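Local coordinates for putative uncharacterized protein SAG1039 (Streptococcus agalactiae serogroup V, PDB 3GWK) that is of unknown function but, as a homodimeric WXG100 (ESAT-6-like) protein, is probably a small helical substrate of a specialised bacterial secretion system, at residues Thr9-Glu12 against Leu13-Ser16; Asp73-Gln76 against Gln77-Val81; Ser16-Lys19 against Tyr20-Gly23; Ile85-Thr88 against Asp89-Ile92; Asn32-Thr35 against Gln36-Ala39. All blocks are in the same frame, centred on the assembly; numbering follows the deposited sequence. Where two conformers were deposited one is given.

Contact 1 of 5, residues Thr9-Glu12 against Leu13-Ser16; sequences TPEE and LRSS
Arg14 folds its extended side chain back over Pro10: NH1 lies 3.9 Å from Pro10 CB, so the proline covers one face of the guanidinium, while CG of the arginine rests 3.3 Å from Pro10 O. The arginine spends its charge on Asp83 and Glu86 of helix 51-95, with a salt bridge to each. Leu13, its neighbour in the chain, sets CG 3.4 Å from the carbonyl oxygen of Thr9 and packs on Leu78 and Ala82 of the same partner helix.

At the start of the helix two bonds are exchanged between Thr9 and Glu12. OG1 of Thr9 accepts from Glu12 N at 3.0 Å, and Glu12 OE1 accepts from Thr9 N at 3.0 Å through its anti lone pair. With chi1 at -71° the Glu12 CG stands beside its own backbone N, and the chain then runs extended to bring the carboxylate back to Thr9. Behind this cap the regular backbone pattern begins with Leu13 N to Thr9 O at 2.9 Å. On the solvent side a water donates to Glu11 O and also bonds Ser15 OG at 2.9 Å. Ser16, by contrast, is buried at the dimer interface, where its OG bonds to Glu37 of the second subunit. Reciprocal bonding of the kind seen between Thr9 and Glu12, from the N-cap to the third residue after it, is a capping box, here opening the first long helix of the WXG100 helical hairpin.

Contact 2 of 5, residues Asp73-Gln76 against Gln77-Val81; sequences DINQ and QLLKV. With SO4 (sulfate ion), chain C.
The amide of Gln77 and the carboxylate of Asp73 are the flat groups that meet, their planes turned 77° apart. NE2 of the glutamine does the touching: it gives a weak bond to Asp73 OD1 (3.0 Å) and a second to Asp73 O at 3.2 Å, the latter acceptor lying 16° out of the amide plane. Asp73 O thus has two donors, Gln77 N and Gln77 NE2. The first torsion of the glutamine sets CG beside that same carbonyl oxygen, and the bend at the second carries NE2 back to Asp73. A straighter bond, 166° at the hydrogen, runs from NE2 to O4 of a sulfate, probably a crystallisation component; Lys80 passes the ion with CE 3.4 Å from sulfate O2.

These residues lie within helix 51-95, the second long helix of the hairpin whose pairing builds the four-helix bundle of the WXG100 homodimer. One flank is apolar: Ile74 and Leu78 lie side by side and point the same way, with CG2 of the isoleucine 3.9 Å from Leu78 CD1, and Phe53 and Ile41 of the second subunit pack against this flank. Nearer helix 10-44, Asn75 sets OD1 3.6 Å from Leu79 CD1, a polar atom against a methyl, while its ND2 bonds to Glu72. Gln76 NE2 turns to the same Glu72 carboxylate, and its OE1 sits 3.6 Å from Lys80 CE, the two side chains running askew of each other.

Contact 3 of 5, residues Ser16-Lys19 against Tyr20-Gly23; sequences SAQK and YTAG
Tyr20 lays the edge of its ring against the carbonyl of Ser16, one turn earlier: CD1 is 3.2 Å from Ser16 O, which lies near the ring plane. A chi1 of -74° sets the ring beside the backbone N, and chi2 of 87° turns it so that this edge faces back along the helix. The tyrosine N also reaches Ser16 O, but only through a weak bond of 3.4 Å, so the carbonyl is approached by both the amide and an aromatic C-H edge. At the far end of the ring the hydroxyl bonds to Gln38 of the second subunit.

Gln18 behaves differently. Its CG departs opposite the backbone N (chi1 171°), then the chain bends at chi2 and carries the amide forward over the next turn, with OE1 3.7 Å from Thr21 CG2 and NE2 3.9 Å from Ala22 CB. The threonine methyl is wedged between its own N and carbonyl carbon, where it also meets Gln18 O at 3.3 Å; OG1, on another side, bonds to Glu72 and Gln25.

The helix so built is the first long arm of the WXG100 hairpin, and its faces divide between two neighbours. Ala17 and Thr21 pack on helix 51-95 of the same chain, whereas Lys19 stretches out in an almost fully extended chain to a salt bridge with Glu37 of the second subunit. Backbone bonds continue regularly with Ala22 N to Gln18 O at 2.9 Å, and Gly23 N to Lys19 O at 3.0 Å.

Contact 4 of 5, residues Ile85-Thr88 against Asp89-Ile92; sequences IEQT and DADI
Gln87 reaches forward one turn to Asp91. From CB the chain leaves opposite the backbone N (chi1 -172°), and a bend at chi2 (62°) swings the rest along the helix. CG passes 4.0 Å from Asp91 OD2, CD follows at 3.9 Å from Asp91 OD1, and the tip closes the contact: NE2 donates to Asp91 OD1 at 2.8 Å. The acceptor lies within the plane of the amide, but the donor stands well above the carboxylate plane, the two planes being 48° apart. NE2 also brushes the methyl of Ala90. Asp91 CG in turn lies 3.2 Å from Gln87 O, whose carbonyl accepts from Asp91 N, so backbone and side chain tie the same two residues.

The neighbouring i to i+4 pair meets through methyl groups. Thr88 and Ile92 run side by side, and CG2 of the threonine is 3.9 Å from Ile92 CD1, while Thr88 OG1 turns back to the carbonyl of Ile84. Asp89 CG lies 3.6 Å from Ile85 O.

The surface pair Gln87-Asp91 lies near the C-terminal end of helix 51-95, where the second subunit does not touch either segment. The earlier turn packs on other elements: Ile85 rests on Pro10 and Leu13 of helix 10-44 and, together with Thr88, on Met3 of the short helix 2-5.

Contact 5 of 5, residues Asn32-Thr35 against Gln36-Ala39; sequences NLLT and QEQA
First torsions of -68° in Glu37 and -75° in Gln38 put each CG beside its own backbone N and against a carbonyl one turn earlier; for Glu37 CG this is Leu33 O, at 3.5 Å. A turn at chi2 (-57°) then lifts the Glu37 carboxylate off the helix, and a like bend turns the Gln38 amide away. The setting is the later part of helix 10-44, the first arm of the WXG100 hairpin, which lines the dimer interface of the four-helix bundle.

Across the turn the side chains touch sparingly. Leu34 and Glu37 pass at an angle, with CD2 of the leucine 4.1 Å from Glu37 CG, so the aliphatic root of the glutamate packs while its acid end goes to Ser16 of the second subunit. Gln38 NE2 likewise bonds to Tyr20 of the second subunit. Leu34 itself is buried against Phe57 of helix 51-95 and Leu71 of the second subunit.

On the solvent side Gln36 extends beyond CG, which rests 3.5 Å from Asn32 O, and Thr35 turns OG1 to the carbonyl of Leu31. The backbone bonds are uneven in length: Gln36 N to Asn32 O and Ala39 N to Thr35 O are both 3.2 Å, whereas Gln38 N to Leu34 O is the shortest of the four at 2.8 Å. That same Leu34 O also lies 3.2 Å from Gln38 CG.

All five are local contacts along a helix, contact 1 including its N-cap, yet their chemistry follows their place in the bundle. Contacts 1, 3 and 5 lie on helix 10-44, contacts 2 and 4 on helix 51-95. Contacts 1, 2 and 3 are partly buried where the two arms pack, and contact 2 touches both of the others. Contacts 4 and 5 are surface turns on opposite sides of the chain's centre, their centres about 47 Å apart. A capping box marks contact 1, whereas glutamine-aspartate pairs recur in contacts 2 and 4 with opposite order. Contacts 1, 3 and 5 send polar groups to the second subunit, contact 2 packs on it, and contact 4 does not touch it.

Contact 1 of 5, residues Thr9-Glu12 against Leu13-Ser16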
loop_
_atom_site.group_PDB
_atom_site.type_symbol
_atom_site.label_atom_id
_atom_site.label_comp_id
_atom_site.label_asym_id
_atom_site.label_seq_id
_atom_site.Cartn_x
_atom_site.Cartn_y
_atom_site.Cartn_z
ATOM N N THR A 9 22.178 5.480 -14.965
ATOM C CA THR A 9 22.012 5.367 -16.385
ATOM C C THR A 9 20.531 5.307 -16.804
ATOM O O THR A 9 19.693 5.006 -15.973
ATOM C CB THR A 9 22.642 4.094 -16.924
ATOM O OG1 THR A 9 21.911 2.993 -16.444
ATOM C CG2 THR A 9 24.130 3.982 -16.543
ATOM N N PRO A 10 20.212 5.537 -18.097
ATOM C CA PRO A 10 18.813 5.319 -18.506
ATOM C C PRO A 10 18.243 3.975 -18.134
ATOM O O PRO A 10 17.107 3.820 -17.691
ATOM C CB PRO A 10 18.848 5.554 -20.038
ATOM C CG PRO A 10 19.990 6.614 -20.170
ATOM C CD PRO A 10 21.039 6.182 -19.158
ATOM N N GLU A 11 19.063 2.950 -18.296
ATOM C CA GLU A 11 18.630 1.592 -17.979
ATOM C C GLU A 11 18.342 1.413 -16.466
ATOM O O GLU A 11 17.372 0.766 -16.068
ATOM C CB GLU A 11 19.762 0.627 -18.389
ATOM C CG GLU A 11 19.979 0.556 -19.875
ATOM C CD GLU A 11 20.600 1.772 -20.589
ATOM O OE1 GLU A 11 20.227 1.771 -21.794
ATOM O OE2 GLU A 11 21.406 2.669 -20.065
ATOM N N GLU A 12 19.208 2.007 -15.661
ATOM C CA GLU A 12 18.985 1.959 -14.239
ATOM C C GLU A 12 17.743 2.730 -13.837
ATOM O O GLU A 12 16.975 2.295 -12.990
ATOM C CB GLU A 12 20.168 2.480 -13.462
ATOM C CG GLU A 12 21.367 1.512 -13.515
ATOM C CD GLU A 12 22.619 2.070 -12.858
ATOM O OE1 GLU A 12 22.914 3.258 -13.087
ATOM O OE2 GLU A 12 23.312 1.296 -12.184
ATOM N N LEU A 13 17.530 3.910 -14.447
ATOM C CA LEU A 13 16.356 4.697 -14.180
ATOM C C LEU A 13 15.082 3.876 -14.531
ATOM O O LEU A 13 14.124 3.869 -13.789
ATOM C CB LEU A 13 16.392 5.990 -14.972
ATOM C CG LEU A 13 17.394 7.012 -14.483
ATOM C CD1 LEU A 13 17.695 8.069 -15.527
ATOM C CD2 LEU A 13 16.929 7.650 -13.247
ATOM N N ARG A 14 15.091 3.157 -15.659
ATOM C CA ARG A 14 13.966 2.347 -16.080
ATOM C C ARG A 14 13.723 1.178 -15.139
ATOM O O ARG A 14 12.591 0.847 -14.804
ATOM C CB ARG A 14 14.188 1.889 -17.531
ATOM C CG ARG A 14 14.035 3.058 -18.492
ATOM C CD ARG A 14 14.559 2.689 -19.863
ATOM N NE ARG A 14 14.383 3.846 -20.758
ATOM C CZ ARG A 14 15.233 4.165 -21.714
ATOM N NH1 ARG A 14 16.276 3.413 -21.965
ATOM N NH2 ARG A 14 15.018 5.287 -22.403
ATOM N N SER A 15 14.809 0.576 -14.642
ATOM C CA SER A 15 14.631 -0.556 -13.730
ATOM C C SER A 15 14.037 -0.061 -12.385
ATOM O O SER A 15 13.142 -0.684 -11.808
ATOM C CB SER A 15 15.994 -1.116 -13.434
ATOM O OG SER A 15 16.441 -1.785 -14.575
ATOM N N SER A 16 14.478 1.111 -11.907
ATOM C CA SER A 16 13.893 1.696 -10.710
ATOM C C SER A 16 12.463 2.034 -10.939
ATOM O O SER A 16 11.615 1.706 -10.106
ATOM C CB SER A 16 14.721 2.895 -10.270
ATOM O OG SER A 16 15.989 2.548 -9.780
HETATM O O HOH W 1 16.351 -1.451 -17.492
#

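Contact 2 of 5, residues Asp73-Gln76 against Gln77-Val81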
loop_
_atom_site.group_PDB
_atom_site.type_symbol
_atom_site.label_atom_id
_atom_site.label_comp_id
_atom_site.label_asym_id
_atom_site.label_seq_id
_atom_site.Cartn_x
_atom_site.Cartn_y
_atom_site.Cartn_z
ATOM N N ASP A 73 3.583 8.599 -10.192
ATOM C CA ASP A 73 4.189 9.839 -10.681
ATOM C C ASP A 73 5.671 9.672 -10.755
ATOM O O ASP A 73 6.326 10.122 -11.737
ATOM C CB ASP A 73 3.749 10.953 -9.691
ATOM C CG ASP A 73 4.042 12.355 -10.167
ATOM O OD1 ASP A 73 4.230 12.529 -11.375
ATOM O OD2 ASP A 73 4.035 13.309 -9.363
ATOM N N ILE A 74 6.306 9.028 -9.746
ATOM C CA ILE A 74 7.717 8.810 -9.735
ATOM C C ILE A 74 8.124 7.908 -10.911
ATOM O O ILE A 74 9.078 8.198 -11.635
ATOM C CB ILE A 74 8.247 8.292 -8.393
ATOM C CG1 ILE A 74 8.141 9.360 -7.280
ATOM C CG2 ILE A 74 9.647 7.836 -8.522
ATOM C CD1 ILE A 74 8.401 8.809 -5.883
ATOM N N ASN A 75 7.374 6.824 -11.171
ATOM C CA ASN A 75 7.618 5.983 -12.364
ATOM C C ASN A 75 7.655 6.861 -13.613
ATOM O O ASN A 75 8.601 6.800 -14.399
ATOM C CB ASN A 75 6.495 4.985 -12.453
ATOM C CG ASN A 75 6.510 4.235 -13.753
ATOM O OD1 ASN A 75 7.535 3.648 -14.129
ATOM N ND2 ASN A 75 5.412 4.251 -14.466
ATOM N N GLN A 76 6.665 7.708 -13.794
ATOM C CA GLN A 76 6.604 8.518 -15.021
ATOM C C GLN A 76 7.791 9.450 -15.079
ATOM O O GLN A 76 8.343 9.605 -16.195
ATOM C CB GLN A 76 5.352 9.348 -14.993
ATOM C CG GLN A 76 4.085 8.505 -15.183
ATOM C CD GLN A 76 4.049 7.768 -16.514
ATOM O OE1 GLN A 76 4.437 8.338 -17.536
ATOM N NE2 GLN A 76 3.647 6.486 -16.497
ATOM N N GLN A 77 8.189 10.063 -14.001
ATOM C CA GLN A 77 9.335 10.994 -14.046
ATOM C C GLN A 77 10.580 10.264 -14.437
ATOM O O GLN A 77 11.349 10.758 -15.266
ATOM C CB GLN A 77 9.588 11.677 -12.698
ATOM C CG GLN A 77 8.462 12.474 -12.084
ATOM C CD GLN A 77 7.782 13.265 -13.076
ATOM O OE1 GLN A 77 8.414 14.137 -13.785
ATOM N NE2 GLN A 77 6.492 12.968 -13.265
ATOM N N LEU A 78 10.825 9.099 -13.817
ATOM C CA LEU A 78 12.060 8.373 -14.067
ATOM C C LEU A 78 12.107 7.898 -15.518
ATOM O O LEU A 78 13.141 7.976 -16.182
ATOM C CB LEU A 78 12.216 7.172 -13.140
ATOM C CG LEU A 78 12.339 7.553 -11.655
ATOM C CD1 LEU A 78 12.374 6.318 -10.852
ATOM C CD2 LEU A 78 13.558 8.443 -11.424
ATOM N N LEU A 79 10.975 7.425 -16.078
ATOM C CA LEU A 79 10.919 7.012 -17.488
ATOM C C LEU A 79 11.206 8.190 -18.397
ATOM O O LEU A 79 11.941 8.065 -19.395
ATOM C CB LEU A 79 9.548 6.419 -17.843
ATOM C CG LEU A 79 9.190 5.121 -17.165
ATOM C CD1 LEU A 79 7.805 4.691 -17.591
ATOM C CD2 LEU A 79 10.205 4.005 -17.506
ATOM N N LYS A 80 10.606 9.331 -18.109
ATOM C CA LYS A 80 10.809 10.503 -18.976
ATOM C C LYS A 80 12.229 10.990 -18.941
ATOM O O LYS A 80 12.788 11.376 -19.966
ATOM C CB LYS A 80 9.789 11.552 -18.622
ATOM C CG LYS A 80 8.393 11.102 -19.090
ATOM C CD LYS A 80 7.276 11.953 -18.568
ATOM C CE LYS A 80 5.873 11.383 -18.906
ATOM N NZ LYS A 80 5.634 11.452 -20.367
ATOM N N VAL A 81 12.811 11.039 -17.748
ATOM C CA VAL A 81 14.201 11.453 -17.587
ATOM C C VAL A 81 15.122 10.454 -18.337
ATOM O O VAL A 81 16.022 10.900 -19.019
ATOM C CB VAL A 81 14.541 11.637 -16.137
ATOM C CG1 VAL A 81 16.027 11.805 -15.920
ATOM C CG2 VAL A 81 13.778 12.788 -15.559
HETATM S S SO4 C . 4.087 14.127 -16.149
HETATM O O1 SO4 C . 3.743 12.689 -15.925
HETATM O O2 SO4 C . 4.924 14.228 -17.345
HETATM O O3 SO4 C . 2.873 14.967 -16.264
HETATM O O4 SO4 C . 4.832 14.623 -15.035
#

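Contact 3 of 5, residues Ser16-Lys19 against Tyr20-Gly23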
loop_
_atom_site.group_PDB
_atom_site.type_symbol
_atom_site.label_atom_id
_atom_site.label_comp_id
_atom_site.label_asym_id
_atom_site.label_seq_id
_atom_site.Cartn_x
_atom_site.Cartn_y
_atom_site.Cartn_z
ATOM N N SER A 16 14.478 1.111 -11.907
ATOM C CA SER A 16 13.893 1.696 -10.710
ATOM C C SER A 16 12.463 2.034 -10.939
ATOM O O SER A 16 11.615 1.706 -10.106
ATOM C CB SER A 16 14.721 2.895 -10.270
ATOM O OG SER A 16 15.989 2.548 -9.780
ATOM N N ALA A 17 12.141 2.659 -12.089
ATOM C CA ALA A 17 10.786 3.036 -12.389
ATOM C C ALA A 17 9.819 1.883 -12.271
ATOM O O ALA A 17 8.728 2.009 -11.778
ATOM C CB ALA A 17 10.712 3.657 -13.820
ATOM N N GLN A 18 10.208 0.733 -12.798
ATOM C CA GLN A 18 9.339 -0.423 -12.795
ATOM C C GLN A 18 8.924 -0.790 -11.354
ATOM O O GLN A 18 7.787 -1.217 -11.120
ATOM C CB GLN A 18 9.992 -1.640 -13.458
ATOM C CG GLN A 18 9.271 -2.924 -13.333
ATOM C CD GLN A 18 7.905 -2.906 -13.927
ATOM O OE1 GLN A 18 7.611 -2.241 -14.892
ATOM N NE2 GLN A 18 7.018 -3.666 -13.294
ATOM N N LYS A 19 9.854 -0.657 -10.415
ATOM C CA LYS A 19 9.549 -0.989 -9.001
ATOM C C LYS A 19 8.419 -0.064 -8.507
ATOM O O LYS A 19 7.571 -0.459 -7.705
ATOM C CB LYS A 19 10.811 -0.856 -8.152
ATOM C CG LYS A 19 11.963 -1.773 -8.599
ATOM C CD LYS A 19 13.290 -1.466 -7.910
ATOM C CE LYS A 19 14.436 -2.006 -8.776
ATOM N NZ LYS A 19 15.774 -1.702 -8.155
ATOM N N TYR A 20 8.485 1.232 -8.897
ATOM C CA TYR A 20 7.496 2.174 -8.431
ATOM C C TYR A 20 6.130 1.902 -9.043
ATOM O O TYR A 20 5.111 1.939 -8.332
ATOM C CB TYR A 20 7.925 3.624 -8.717
ATOM C CG TYR A 20 9.032 4.112 -7.812
ATOM C CD1 TYR A 20 10.344 3.896 -8.129
ATOM C CD2 TYR A 20 8.743 4.802 -6.655
ATOM C CE1 TYR A 20 11.391 4.330 -7.266
ATOM C CE2 TYR A 20 9.785 5.236 -5.780
ATOM C CZ TYR A 20 11.058 4.984 -6.113
ATOM O OH TYR A 20 12.058 5.398 -5.301
ATOM N N THR A 21 6.091 1.599 -10.333
ATOM C CA THR A 21 4.779 1.368 -10.899
ATOM C C THR A 21 4.174 0.035 -10.347
ATOM O O THR A 21 2.972 -0.050 -10.096
ATOM C CB THR A 21 4.780 1.370 -12.431
ATOM O OG1 THR A 21 3.452 1.408 -12.907
ATOM C CG2 THR A 21 5.527 0.276 -13.074
ATOM N N ALA A 22 5.015 -1.003 -10.220
ATOM C CA ALA A 22 4.502 -2.230 -9.675
ATOM C C ALA A 22 3.993 -1.999 -8.245
ATOM O O ALA A 22 2.933 -2.514 -7.858
ATOM C CB ALA A 22 5.592 -3.288 -9.654
ATOM N N GLY A 23 4.723 -1.232 -7.433
ATOM C CA GLY A 23 4.252 -0.975 -6.059
ATOM C C GLY A 23 2.997 -0.157 -6.048
ATOM O O GLY A 23 2.109 -0.390 -5.232
#

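Contact 4 of 5, residues Ile85-Thr88 against Asp89-Ile92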
loop_
_atom_site.group_PDB
_atom_site.type_symbol
_atom_site.label_atom_id
_atom_site.label_comp_id
_atom_site.label_asym_id
_atom_site.label_seq_id
_atom_site.Cartn_x
_atom_site.Cartn_y
_atom_site.Cartn_z
ATOM N N ILE A 85 17.769 11.514 -21.256
ATOM C CA ILE A 85 19.194 11.230 -21.164
ATOM C C ILE A 85 19.636 10.346 -22.347
ATOM O O ILE A 85 20.690 10.614 -22.965
ATOM C CB ILE A 85 19.580 10.592 -19.829
ATOM C CG1 ILE A 85 19.302 11.592 -18.719
ATOM C CG2 ILE A 85 21.007 10.122 -19.817
ATOM C CD1 ILE A 85 19.505 11.041 -17.298
ATOM N N GLU A 86 18.897 9.297 -22.657
ATOM C CA GLU A 86 19.279 8.425 -23.766
ATOM C C GLU A 86 19.364 9.213 -25.082
ATOM O O GLU A 86 20.328 9.029 -25.860
ATOM C CB GLU A 86 18.254 7.339 -23.883
ATOM C CG GLU A 86 18.539 6.346 -24.961
ATOM C CD GLU A 86 17.606 5.151 -24.734
ATOM O OE1 GLU A 86 16.436 5.388 -24.919
ATOM O OE2 GLU A 86 18.039 4.126 -24.117
ATOM N N GLN A 87 18.467 10.148 -25.313
ATOM C CA GLN A 87 18.512 10.963 -26.530
ATOM C C GLN A 87 19.707 11.908 -26.545
ATOM O O GLN A 87 20.252 12.216 -27.588
ATOM C CB GLN A 87 17.228 11.757 -26.677
ATOM C CG GLN A 87 17.104 12.464 -27.972
ATOM C CD GLN A 87 17.089 11.506 -29.164
ATOM O OE1 GLN A 87 16.260 10.597 -29.234
ATOM N NE2 GLN A 87 18.050 11.679 -30.093
ATOM N N THR A 88 20.108 12.343 -25.355
ATOM C CA THR A 88 21.293 13.183 -25.203
ATOM C C THR A 88 22.533 12.413 -25.662
ATOM O O THR A 88 23.380 12.929 -26.388
ATOM C CB THR A 88 21.472 13.654 -23.771
ATOM O OG1 THR A 88 20.288 14.341 -23.348
ATOM C CG2 THR A 88 22.650 14.619 -23.671
ATOM N N ASP A 89 22.652 11.174 -25.212
ATOM C CA ASP A 89 23.771 10.325 -25.652
ATOM C C ASP A 89 23.779 10.205 -27.157
ATOM O O ASP A 89 24.844 10.329 -27.789
ATOM C CB ASP A 89 23.624 8.903 -25.061
ATOM C CG ASP A 89 23.797 8.855 -23.583
ATOM O OD1 ASP A 89 24.414 9.692 -23.001
ATOM O OD2 ASP A 89 23.363 7.809 -22.998
ATOM N N ALA A 90 22.624 9.954 -27.761
ATOM C CA ALA A 90 22.525 9.796 -29.196
ATOM C C ALA A 90 22.901 11.112 -29.902
ATOM O O ALA A 90 23.577 11.108 -30.968
ATOM C CB ALA A 90 21.137 9.358 -29.574
ATOM N N ASP A 91 22.386 12.228 -29.409
ATOM C CA ASP A 91 22.674 13.518 -30.039
ATOM C C ASP A 91 24.140 13.873 -29.935
ATOM O O ASP A 91 24.711 14.438 -30.887
ATOM C CB ASP A 91 21.826 14.619 -29.401
ATOM C CG ASP A 91 20.361 14.539 -29.773
ATOM O OD1 ASP A 91 19.975 13.697 -30.638
ATOM O OD2 ASP A 91 19.580 15.338 -29.244
ATOM N N ILE A 92 24.782 13.593 -28.811
ATOM C CA ILE A 92 26.242 13.846 -28.716
ATOM C C ILE A 92 26.962 12.954 -29.730
ATOM O O ILE A 92 27.875 13.383 -30.431
ATOM C CB ILE A 92 26.704 13.683 -27.288
ATOM C CG1 ILE A 92 26.065 14.807 -26.408
ATOM C CG2 ILE A 92 28.226 13.682 -27.168
ATOM C CD1 ILE A 92 26.392 14.697 -24.915
#

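Contact 5 of 5, residues Asn32-Thr35 against Gln36-Ala39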
loop_
_atom_site.group_PDB
_atom_site.type_symbol
_atom_site.label_atom_id
_atom_site.label_comp_id
_atom_site.label_asym_id
_atom_site.label_seq_id
_atom_site.Cartn_x
_atom_site.Cartn_y
_atom_site.Cartn_z
ATOM N N ASN A 32 -8.324 -1.446 -2.735
ATOM C CA ASN A 32 -9.598 -1.715 -3.308
ATOM C C ASN A 32 -10.254 -2.981 -2.653
ATOM O O ASN A 32 -11.440 -2.983 -2.306
ATOM C CB ASN A 32 -9.492 -1.739 -4.826
ATOM C CG ASN A 32 -8.939 -0.345 -5.481
ATOM O OD1 ASN A 32 -8.834 0.808 -4.909
ATOM N ND2 ASN A 32 -8.557 -0.524 -6.723
ATOM N N LEU A 33 -9.432 -4.031 -2.474
ATOM C CA LEU A 33 -9.913 -5.244 -1.886
ATOM C C LEU A 33 -10.456 -5.036 -0.470
ATOM O O LEU A 33 -11.537 -5.538 -0.096
ATOM C CB LEU A 33 -8.793 -6.302 -1.827
ATOM C CG LEU A 33 -9.214 -7.603 -1.232
ATOM C CD1 LEU A 33 -10.114 -8.333 -2.259
ATOM C CD2 LEU A 33 -8.004 -8.408 -0.850
ATOM N N LEU A 34 -9.672 -4.346 0.334
ATOM C CA LEU A 34 -10.032 -4.156 1.742
ATOM C C LEU A 34 -11.120 -3.081 1.950
ATOM O O LEU A 34 -11.829 -3.143 2.948
ATOM C CB LEU A 34 -8.794 -3.858 2.563
ATOM C CG LEU A 34 -7.778 -5.056 2.561
ATOM C CD1 LEU A 34 -6.603 -4.747 3.401
ATOM C CD2 LEU A 34 -8.486 -6.349 3.068
ATOM N N THR A 35 -11.246 -2.152 1.005
ATOM C CA THR A 35 -12.411 -1.296 1.006
ATOM C C THR A 35 -13.671 -2.117 0.859
ATOM O O THR A 35 -14.696 -1.843 1.551
ATOM C CB THR A 35 -12.293 -0.219 -0.097
ATOM O OG1 THR A 35 -11.206 0.594 0.247
ATOM C CG2 THR A 35 -13.570 0.678 -0.129
ATOM N N GLN A 36 -13.635 -3.134 -0.014
ATOM C CA GLN A 36 -14.822 -4.000 -0.125
ATOM C C GLN A 36 -15.023 -4.750 1.177
ATOM O O GLN A 36 -16.137 -4.876 1.614
ATOM C CB GLN A 36 -14.722 -5.020 -1.302
ATOM C CG GLN A 36 -14.607 -4.418 -2.650
ATOM C CD GLN A 36 -14.465 -5.521 -3.712
ATOM O OE1 GLN A 36 -14.546 -6.748 -3.417
ATOM N NE2 GLN A 36 -14.303 -5.088 -4.963
ATOM N N GLU A 37 -13.938 -5.303 1.727
ATOM C CA GLU A 37 -14.115 -6.061 3.013
ATOM C C GLU A 37 -14.677 -5.165 4.119
ATOM O O GLU A 37 -15.539 -5.586 4.914
ATOM C CB GLU A 37 -12.762 -6.658 3.481
ATOM C CG GLU A 37 -12.251 -7.781 2.552
ATOM C CD GLU A 37 -13.281 -8.911 2.432
ATOM O OE1 GLU A 37 -13.613 -9.576 3.435
ATOM O OE2 GLU A 37 -13.719 -9.139 1.297
ATOM N N GLN A 38 -14.248 -3.924 4.167
ATOM C CA GLN A 38 -14.770 -3.008 5.172
ATOM C C GLN A 38 -16.301 -2.877 5.037
ATOM O O GLN A 38 -17.014 -2.828 6.045
ATOM C CB GLN A 38 -14.133 -1.604 5.045
ATOM C CG GLN A 38 -12.680 -1.520 5.575
ATOM C CD GLN A 38 -12.629 -1.578 7.091
ATOM O OE1 GLN A 38 -12.819 -0.552 7.814
ATOM N NE2 GLN A 38 -12.285 -2.708 7.577
ATOM N N ALA A 39 -16.779 -2.769 3.780
ATOM C CA ALA A 39 -18.211 -2.602 3.531
ATOM C C ALA A 39 -18.975 -3.868 3.893
ATOM O O ALA A 39 -20.057 -3.803 4.517
ATOM C CB ALA A 39 -18.400 -2.218 2.041
#